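PDB 4MT5: mucus binding proteinn from Lactobacillus reuteri, which probably binds mucin at the bacterial cell surface, helping the bacterium adhere to gastrointestinal mucus, through repeats such as this one, Mub repeat V. Local coordinates for residues K39-E42 with G43-Y46. Numbering follows the deposited sequence.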
# COMPACT_ATOMS: atom_id res chain seq x y z
N LYS A 39 -5.63 12.54 -24.05
CA LYS A 39 -4.58 13.27 -23.35
C LYS A 39 -5.07 13.78 -21.99
O LYS A 39 -4.38 13.63 -20.99
CB LYS A 39 -4.08 14.43 -24.22
CG LYS A 39 -2.69 14.90 -23.88
CD LYS A 39 -2.69 16.35 -23.42
CE LYS A 39 -1.38 17.03 -23.81
NZ LYS A 39 -1.27 17.14 -25.30
N LYS A 40 -6.27 14.35 -21.95
CA LYS A 40 -6.80 14.97 -20.74
C LYS A 40 -7.05 13.94 -19.65
O LYS A 40 -6.81 14.21 -18.48
CB LYS A 40 -8.09 15.74 -21.02
CG LYS A 40 -7.91 17.08 -21.73
CD LYS A 40 -7.37 18.17 -20.80
CE LYS A 40 -7.31 19.52 -21.50
NZ LYS A 40 -6.65 19.42 -22.85
N TYR A 41 -7.53 12.76 -20.03
CA TYR A 41 -7.83 11.75 -19.02
C TYR A 41 -6.62 10.98 -18.54
O TYR A 41 -6.60 10.49 -17.41
CB TYR A 41 -8.96 10.82 -19.47
CG TYR A 41 -10.28 11.55 -19.46
CD1 TYR A 41 -10.87 11.92 -18.25
CD2 TYR A 41 -10.90 11.92 -20.65
CE1 TYR A 41 -12.06 12.63 -18.23
CE2 TYR A 41 -12.08 12.63 -20.64
CZ TYR A 41 -12.66 12.98 -19.44
OH TYR A 41 -13.84 13.67 -19.46
N GLU A 42 -5.59 10.89 -19.38
CA GLU A 42 -4.35 10.25 -18.98
C GLU A 42 -3.64 11.09 -17.91
O GLU A 42 -3.20 10.55 -16.88
CB GLU A 42 -3.46 9.96 -20.18
CG GLU A 42 -3.97 8.78 -20.99
CD GLU A 42 -3.28 8.62 -22.33
OE1 GLU A 42 -2.81 9.63 -22.91
OE2 GLU A 42 -3.21 7.47 -22.83
N GLY A 43 -3.58 12.40 -18.13
CA GLY A 43 -3.19 13.34 -17.08
C GLY A 43 -4.00 13.25 -15.79
O GLY A 43 -3.59 13.81 -14.77
N ASP A 44 -5.14 12.55 -15.81
CA ASP A 44 -6.01 12.40 -14.63
C ASP A 44 -5.68 11.10 -13.90
O ASP A 44 -6.26 10.80 -12.86
CB ASP A 44 -7.51 12.33 -15.04
CG ASP A 44 -8.17 13.72 -15.31
OD1 ASP A 44 -7.56 14.59 -15.98
OD2 ASP A 44 -9.33 13.92 -14.86
N GLY A 45 -4.80 10.30 -14.49
CA GLY A 45 -4.49 9.00 -13.93
C GLY A 45 -5.21 7.82 -14.57
O GLY A 45 -5.18 6.70 -14.04
N TYR A 46 -5.85 8.05 -15.71
CA TYR A 46 -6.61 7.01 -16.40
C TYR A 46 -5.74 6.30 -17.47
O TYR A 46 -4.80 6.89 -18.02
CB TYR A 46 -7.89 7.59 -17.04
CG TYR A 46 -9.04 7.97 -16.11
CD1 TYR A 46 -10.02 7.05 -15.77
CD2 TYR A 46 -9.20 9.27 -15.64
CE1 TYR A 46 -11.09 7.38 -14.95
CE2 TYR A 46 -10.28 9.62 -14.81
CZ TYR A 46 -11.22 8.67 -14.47
OH TYR A 46 -12.28 8.98 -13.65
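Y46 N donates to Y41 O at 3.1 Å and closes the end of helix 35-42 as the chain turns from helix to strand. One turn back, G43 N reaches K39 O at 3.2 Å in a nearly straight bond, an i to i+4 helical bond. A type I beta turn then runs from E42 to G45. Its bond, G45 N to E42 O, measures 2.9 Å, and the donor sits well above the carbonyl plane. D44 N adds a weak bond to Y41 O, so that oxygen receives two backbone N-H groups. G45 has a positive phi of 99°, where a CB would press on the carbonyl oxygen of D44.

The Y41 and Y46 side chains lie alongside each other. Their rings form an offset edge-to-face pair, in which Y41 presents its ring edge to the Y46 face. The planes stand at 87° and the centroids are 5.9 Å apart. The closest ring atoms are Y41 CD1 and Y46 CD2, at 4.1 Å. Y46 CG lies anti to its own carbonyl carbon (chi1 -73°), which sets the ring beside Y41, with Y41 O near its plane at the edge. An alanine in place of Y46 would probably leave the Y41 ring edge without its aromatic partner. E42 CA also makes a CH...O contact with Y46 O at 3.5 Å.

Both tyrosines also touch L17 of strand 16-24, and Y46 meets the ring of H72. The bonds from Y46 N to Y41 O and from G45 N to E42 O, with G45 at positive phi, define a Schellman motif. Here it ends the helix of the ubiquitin-like beta-grasp fold and leads into strand 46-51.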